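Local coordinates for LbaCas13a H328A (C2c2) (Lachnospiraceae bacterium NK4A179, PDB 5WLH), which binds its own CRISPR RNA guide precursor and, as a Cas13a-type CRISPR nuclease, probably cleaves RNA under the direction of that guide, at residues Y69-E74 with K188-E193; W86-I91 with I182-K187. All blocks are in the same frame, centred on the assembly; numbering follows the deposited sequence.

Interaction 1 (Y69-E74 with K188-E193). With nucleotides of chain B.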
loop_
_atom_site.group_PDB
_atom_site.type_symbol
_atom_site.label_atom_id
_atom_site.label_comp_id
_atom_site.label_asym_id
_atom_site.label_seq_id
_atom_site.Cartn_x
_atom_site.Cartn_y
_atom_site.Cartn_z
ATOM N N TYR A 69 36.598 0.706 -9.251
ATOM C CA TYR A 69 36.405 2.126 -8.979
ATOM C C TYR A 69 36.803 2.966 -10.187
ATOM O O TYR A 69 37.912 2.834 -10.712
ATOM C CB TYR A 69 37.224 2.531 -7.751
ATOM C CG TYR A 69 36.972 3.936 -7.264
ATOM C CD1 TYR A 69 37.570 5.027 -7.890
ATOM C CD2 TYR A 69 36.143 4.175 -6.177
ATOM C CE1 TYR A 69 37.340 6.310 -7.450
ATOM C CE2 TYR A 69 35.916 5.457 -5.723
ATOM C CZ TYR A 69 36.513 6.522 -6.364
ATOM O OH TYR A 69 36.283 7.803 -5.915
ATOM N N ARG A 70 35.881 3.821 -10.632
ATOM C CA ARG A 70 36.127 4.780 -11.701
ATOM C C ARG A 70 35.487 6.109 -11.341
ATOM O O ARG A 70 34.398 6.143 -10.763
ATOM C CB ARG A 70 35.575 4.297 -13.054
ATOM C CG ARG A 70 36.132 2.954 -13.512
ATOM C CD ARG A 70 37.492 3.134 -14.165
ATOM N NE ARG A 70 38.004 1.907 -14.767
ATOM C CZ ARG A 70 38.542 0.902 -14.080
ATOM N NH1 ARG A 70 38.619 0.968 -12.756
ATOM N NH2 ARG A 70 38.997 -0.173 -14.719
ATOM N N ILE A 71 36.172 7.200 -11.702
ATOM C CA ILE A 71 35.660 8.542 -11.434
ATOM C C ILE A 71 34.322 8.755 -12.133
ATOM O O ILE A 71 33.411 9.392 -11.585
ATOM C CB ILE A 71 36.699 9.596 -11.866
ATOM C CG1 ILE A 71 37.993 9.438 -11.064
ATOM C CG2 ILE A 71 36.136 11.006 -11.741
ATOM C CD1 ILE A 71 37.800 9.501 -9.585
ATOM N N PHE A 72 34.176 8.219 -13.342
ATOM C CA PHE A 72 32.989 8.412 -14.165
ATOM C C PHE A 72 32.253 7.088 -14.371
ATOM O O PHE A 72 32.884 6.049 -14.587
ATOM C CB PHE A 72 33.373 9.008 -15.521
ATOM C CG PHE A 72 33.972 10.389 -15.429
ATOM C CD1 PHE A 72 33.191 11.470 -15.051
ATOM C CD2 PHE A 72 35.310 10.606 -15.728
ATOM C CE1 PHE A 72 33.736 12.751 -14.967
ATOM C CE2 PHE A 72 35.862 11.882 -15.648
ATOM C CZ PHE A 72 35.072 12.954 -15.266
ATOM N N ASN A 73 30.919 7.139 -14.329
ATOM C CA ASN A 73 30.066 5.967 -14.509
ATOM C C ASN A 73 29.917 5.617 -15.990
ATOM O O ASN A 73 30.598 6.165 -16.863
ATOM C CB ASN A 73 28.689 6.210 -13.903
ATOM C CG ASN A 73 28.723 6.339 -12.401
ATOM O OD1 ASN A 73 29.537 5.709 -11.726
ATOM N ND2 ASN A 73 27.844 7.181 -11.867
ATOM N N GLU A 74 28.974 4.715 -16.274
ATOM C CA GLU A 74 28.692 4.186 -17.614
ATOM C C GLU A 74 29.958 3.698 -18.299
ATOM O O GLU A 74 30.904 3.268 -17.638
ATOM C CB GLU A 74 27.993 5.230 -18.490
ATOM C CG GLU A 74 26.468 5.136 -18.479
ATOM C CD GLU A 74 25.943 3.915 -19.221
ATOM O OE1 GLU A 74 25.954 3.919 -20.472
ATOM O OE2 GLU A 74 25.516 2.950 -18.554
ATOM N N LYS A 188 28.564 9.315 -7.803
ATOM C CA LYS A 188 27.671 9.993 -6.866
ATOM C C LYS A 188 28.403 10.406 -5.591
ATOM O O LYS A 188 28.161 11.492 -5.056
ATOM C CB LYS A 188 26.474 9.085 -6.526
ATOM C CG LYS A 188 25.505 8.712 -7.698
ATOM C CD LYS A 188 26.125 7.807 -8.804
ATOM C CE LYS A 188 26.946 6.656 -8.212
ATOM N NZ LYS A 188 27.861 6.053 -9.205
ATOM N N SER A 189 29.300 9.549 -5.088
ATOM C CA SER A 189 30.058 9.862 -3.884
ATOM C C SER A 189 30.993 11.052 -4.082
ATOM O O SER A 189 31.470 11.624 -3.098
ATOM C CB SER A 189 30.863 8.636 -3.442
ATOM O OG SER A 189 31.638 8.147 -4.525
ATOM N N LEU A 190 31.266 11.429 -5.327
ATOM C CA LEU A 190 32.113 12.575 -5.627
ATOM C C LEU A 190 31.307 13.823 -5.950
ATOM O O LEU A 190 31.900 14.866 -6.250
ATOM C CB LEU A 190 33.049 12.244 -6.793
ATOM C CG LEU A 190 33.979 11.044 -6.595
ATOM C CD1 LEU A 190 34.741 10.754 -7.873
ATOM C CD2 LEU A 190 34.937 11.278 -5.436
ATOM N N CYS A 191 29.974 13.737 -5.904
ATOM C CA CYS A 191 29.092 14.853 -6.256
ATOM C C CYS A 191 28.874 15.744 -5.034
ATOM O O CYS A 191 27.806 15.784 -4.419
ATOM C CB CYS A 191 27.765 14.337 -6.803
ATOM S SG CYS A 191 27.747 14.012 -8.573
ATOM N N ARG A 192 29.938 16.451 -4.677
ATOM C CA ARG A 192 29.888 17.529 -3.699
ATOM C C ARG A 192 30.541 18.735 -4.349
ATOM O O ARG A 192 31.414 18.579 -5.202
ATOM C CB ARG A 192 30.600 17.139 -2.400
ATOM C CG ARG A 192 29.948 15.946 -1.718
ATOM C CD ARG A 192 30.971 14.943 -1.255
ATOM N NE ARG A 192 31.544 15.364 0.012
ATOM C CZ ARG A 192 31.322 14.765 1.178
ATOM N NH1 ARG A 192 30.549 13.684 1.261
ATOM N NH2 ARG A 192 31.901 15.241 2.259
ATOM N N GLU A 193 30.100 19.934 -3.958
ATOM C CA GLU A 193 30.497 21.137 -4.689
ATOM C C GLU A 193 32.015 21.242 -4.833
ATOM O O GLU A 193 32.533 21.444 -5.934
ATOM C CB GLU A 193 29.939 22.378 -4.000
ATOM C CG GLU A 193 30.275 23.674 -4.719
ATOM C CD GLU A 193 30.372 24.858 -3.771
ATOM O OE1 GLU A 193 31.324 24.901 -2.959
ATOM O OE2 GLU A 193 29.486 25.740 -3.836
ATOM P P A B 20 30.816 13.335 5.338
ATOM O OP1 A B 20 31.244 12.034 5.894
ATOM O OP2 A B 20 31.666 14.174 4.459
ATOM O "O5'" A B 20 29.467 13.059 4.553
ATOM C "C5'" A B 20 28.471 12.215 5.099
ATOM C "C4'" A B 20 27.203 12.305 4.296
ATOM O "O4'" A B 20 26.648 13.638 4.399
ATOM C "C3'" A B 20 27.358 12.107 2.806
ATOM O "O3'" A B 20 27.503 10.755 2.444
ATOM C "C2'" A B 20 26.098 12.769 2.269
ATOM O "O2'" A B 20 24.961 11.947 2.504
ATOM C "C1'" A B 20 26.008 13.984 3.188
ATOM N N9 A B 20 26.723 15.137 2.606
ATOM C C8 A B 20 28.004 15.565 2.864
ATOM N N7 A B 20 28.355 16.615 2.160
ATOM C C5 A B 20 27.229 16.897 1.396
ATOM C C6 A B 20 26.946 17.884 0.440
ATOM N N6 A B 20 27.800 18.830 0.066
ATOM N N1 A B 20 25.734 17.871 -0.135
ATOM C C2 A B 20 24.857 16.925 0.224
ATOM N N3 A B 20 25.009 15.939 1.100
ATOM C C4 A B 20 26.225 15.988 1.657
#
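A loop-to-loop contact beside the guide RNA packs Tyr69 and Ile71, from the link between helices 51-64 and 83-96, against Leu190 in the short 3-10 turn ahead of helix 193-206. Leu190 is branched and apolar: its CD1 meets both Ile71 CD1, at 3.7 Å, and the phenol oxygen of Tyr69, while CD2 adds a second contact to Tyr69 OH at 3.8 Å. With CG anti to the backbone N (chi1 -173°), the far end of the Tyr69 ring comes nearer, and the side chain meets Leu190 from the opposite direction; its hydroxyl is hydrogen-bonded to Asp229, which also holds Ser189 OG. At the more open side, the Lys188 chain, bent at chi2 and chi3, brings NZ to the far end of the Asn73 amide, 2.9 Å from ND2 and 3.0 Å from OD1; the first pair is two donors and no bond. Beyond the contact, Arg192 turns to the RNA: N7 of A20 of chain B lies 3.6 Å above its guanidinium plane, and NH1 forms a salt bridge with another RNA phosphate. Between the loops, the chemistry is thus buried apolar packing on Leu190, with the one hydroxyl drawn into it satisfied by Asp229.

Interaction 2 (W86-I91 with I182-K187); sequences WFLSEI and IAKYLK
Helix 83-96 rests on the C-terminal end of helix 175-185 in this helix-to-helix packing, with Leu88 and Ser89 on one side and Lys184 and Tyr185 on the other. Tyr185 supplies the main reach. Its CG stands anti to its carbonyl carbon (chi1 -62°), and the ring extends to the neighbouring helix so that two successive residues there are met by different parts of it. Leu88 CB lies at the ring edge, near its plane, 4.0 Å from CE2. Farther along the ring, the hydroxyl OH touches carbon and not oxygen: it is 3.8 Å from Ser89 CB and 3.9 Å from Ser89 CA. A small residue suits this place, since the phenol tip can settle close to the helix backbone. One face of the same ring is covered from within its own helix by Lys184, whose CG sits 3.8 Å above the centre. The lysine chain starts extended and bends at chi3 (-51°), which carries its end across Leu88 at about a right angle, with NZ 4.1 Å from Leu88 CD1. That ammonium is paired in a salt bridge with Asp358 of helix 357-388, and Leu88 also touches Asp358, so a third helix closes over this side. Leu88 further packs on Arg180 and Ile177, about one and two turns before Lys184. Behind the tyrosine the helix ends: the bond from Leu186 N to Ile182 O is 3.1 Å long, and Leu186 is the first residue to leave helical geometry. The segments are therefore held together by van der Waals packing, in which the long side chains of tyrosine and lysine lend their carbon atoms to the interface while the lysine charge is answered by an aspartate on a different helix.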
loop_
_atom_site.group_PDB
_atom_site.type_symbol
_atom_site.label_atom_id
_atom_site.label_comp_id
_atom_site.label_asym_id
_atom_site.label_seq_id
_atom_site.Cartn_x
_atom_site.Cartn_y
_atom_site.Cartn_z
ATOM N N TRP A 86 26.994 10.961 -27.623
ATOM C CA TRP A 86 27.817 9.774 -27.811
ATOM C C TRP A 86 29.306 10.112 -27.774
ATOM O O TRP A 86 30.127 9.249 -27.441
ATOM C CB TRP A 86 27.411 9.093 -29.122
ATOM C CG TRP A 86 28.414 8.169 -29.713
ATOM C CD1 TRP A 86 28.455 6.812 -29.583
ATOM C CD2 TRP A 86 29.510 8.528 -30.559
ATOM N NE1 TRP A 86 29.522 6.304 -30.286
ATOM C CE2 TRP A 86 30.186 7.338 -30.893
ATOM C CE3 TRP A 86 29.991 9.742 -31.057
ATOM C CZ2 TRP A 86 31.318 7.326 -31.704
ATOM C CZ3 TRP A 86 31.111 9.728 -31.864
ATOM C CH2 TRP A 86 31.760 8.529 -32.184
ATOM N N PHE A 87 29.667 11.361 -28.087
ATOM C CA PHE A 87 31.051 11.801 -27.929
ATOM C C PHE A 87 31.432 11.907 -26.454
ATOM O O PHE A 87 32.550 11.543 -26.069
ATOM C CB PHE A 87 31.256 13.142 -28.635
ATOM C CG PHE A 87 32.642 13.710 -28.481
ATOM C CD1 PHE A 87 33.752 12.985 -28.874
ATOM C CD2 PHE A 87 32.829 14.973 -27.947
ATOM C CE1 PHE A 87 35.024 13.508 -28.742
ATOM C CE2 PHE A 87 34.099 15.502 -27.809
ATOM C CZ PHE A 87 35.198 14.767 -28.205
ATOM N N LEU A 88 30.518 12.413 -25.617
ATOM C CA LEU A 88 30.755 12.418 -24.176
ATOM C C LEU A 88 31.006 11.012 -23.656
ATOM O O LEU A 88 31.895 10.797 -22.823
ATOM C CB LEU A 88 29.566 13.033 -23.441
ATOM C CG LEU A 88 28.993 14.366 -23.905
ATOM C CD1 LEU A 88 27.728 14.668 -23.121
ATOM C CD2 LEU A 88 30.011 15.473 -23.727
ATOM N N SER A 89 30.220 10.040 -24.127
ATOM C CA SER A 89 30.374 8.669 -23.651
ATOM C C SER A 89 31.722 8.088 -24.047
ATOM O O SER A 89 32.298 7.293 -23.295
ATOM C CB SER A 89 29.243 7.794 -24.187
ATOM O OG SER A 89 29.275 6.507 -23.591
ATOM N N GLU A 90 32.242 8.475 -25.213
ATOM C CA GLU A 90 33.531 7.957 -25.662
ATOM C C GLU A 90 34.675 8.545 -24.846
ATOM O O GLU A 90 35.639 7.840 -24.522
ATOM C CB GLU A 90 33.723 8.249 -27.152
ATOM C CG GLU A 90 34.720 7.334 -27.845
ATOM C CD GLU A 90 34.146 5.960 -28.150
ATOM O OE1 GLU A 90 34.936 5.039 -28.452
ATOM O OE2 GLU A 90 32.909 5.801 -28.080
ATOM N N ILE A 91 34.584 9.833 -24.505
ATOM C CA ILE A 91 35.605 10.463 -23.669
ATOM C C ILE A 91 35.676 9.773 -22.313
ATOM O O ILE A 91 36.761 9.452 -21.813
ATOM C CB ILE A 91 35.323 11.970 -23.524
ATOM C CG1 ILE A 91 35.521 12.674 -24.862
ATOM C CG2 ILE A 91 36.236 12.589 -22.477
ATOM C CD1 ILE A 91 36.900 12.463 -25.451
ATOM N N ILE A 182 30.737 15.926 -16.262
ATOM C CA ILE A 182 30.695 15.927 -14.804
ATOM C C ILE A 182 29.266 15.730 -14.317
ATOM O O ILE A 182 28.993 14.875 -13.470
ATOM C CB ILE A 182 31.305 17.232 -14.261
ATOM C CG1 ILE A 182 32.819 17.217 -14.461
ATOM C CG2 ILE A 182 30.938 17.423 -12.803
ATOM C CD1 ILE A 182 33.500 18.509 -14.030
ATOM N N ALA A 183 28.329 16.511 -14.854
ATOM C CA ALA A 183 26.955 16.432 -14.383
ATOM C C ALA A 183 26.311 15.099 -14.737
ATOM O O ALA A 183 25.448 14.617 -13.994
ATOM C CB ALA A 183 26.138 17.583 -14.962
ATOM N N LYS A 184 26.716 14.488 -15.852
ATOM C CA LYS A 184 26.062 13.273 -16.321
ATOM C C LYS A 184 26.720 12.001 -15.798
ATOM O O LYS A 184 26.023 11.022 -15.513
ATOM C CB LYS A 184 26.040 13.242 -17.852
ATOM C CG LYS A 184 25.245 12.082 -18.424
ATOM C CD LYS A 184 25.208 12.119 -19.940
ATOM C CE LYS A 184 24.767 13.481 -20.447
ATOM N NZ LYS A 184 24.053 13.391 -21.753
ATOM N N TYR A 185 28.048 11.986 -15.658
ATOM C CA TYR A 185 28.759 10.747 -15.380
ATOM C C TYR A 185 29.510 10.716 -14.059
ATOM O O TYR A 185 29.983 9.643 -13.674
ATOM C CB TYR A 185 29.749 10.440 -16.514
ATOM C CG TYR A 185 29.077 10.239 -17.853
ATOM C CD1 TYR A 185 28.217 9.169 -18.065
ATOM C CD2 TYR A 185 29.294 11.124 -18.904
ATOM C CE1 TYR A 185 27.594 8.982 -19.287
ATOM C CE2 TYR A 185 28.677 10.943 -20.131
ATOM C CZ TYR A 185 27.828 9.871 -20.318
ATOM O OH TYR A 185 27.212 9.687 -21.535
ATOM N N LEU A 186 29.637 11.831 -13.348
ATOM C CA LEU A 186 30.459 11.815 -12.143
ATOM C C LEU A 186 29.877 10.884 -11.088
ATOM O O LEU A 186 28.679 10.936 -10.788
ATOM C CB LEU A 186 30.605 13.220 -11.566
ATOM C CG LEU A 186 31.480 13.282 -10.318
ATOM C CD1 LEU A 186 32.874 12.733 -10.598
ATOM C CD2 LEU A 186 31.532 14.711 -9.814
ATOM N N LYS A 187 30.748 10.052 -10.508
ATOM C CA LYS A 187 30.366 9.166 -9.415
ATOM C C LYS A 187 29.633 9.929 -8.318
ATOM O O LYS A 187 30.028 11.031 -7.930
ATOM C CB LYS A 187 31.612 8.487 -8.838
ATOM C CG LYS A 187 31.484 6.993 -8.696
ATOM C CD LYS A 187 32.756 6.375 -8.168
ATOM C CE LYS A 187 32.736 6.262 -6.667
ATOM N NZ LYS A 187 31.749 5.262 -6.192
#

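Overall arrangement
Interaction 2 is nested in sequence inside the loop closed by interaction 1, and their centres lie 11 Å apart. The chain leaving helix 175-185 joins them directly. Two probable backbone hydrogen bonds tie it to the 69-74 loop, one from Asn73 N to Tyr185 O (2.8 Å) and one from Lys187 N to Ile71 O (2.9 Å). Between these contacts Lys187 packs CE on the ring of Tyr69, 3.4 Å from Tyr69 CE2. Interaction 1 reaches the guide RNA through Arg192, whereas the nearest atom of interaction 2 is about 9 Å from the nucleic acid. The helix packing thus lies farther from the RNA than Arg192, which touches it.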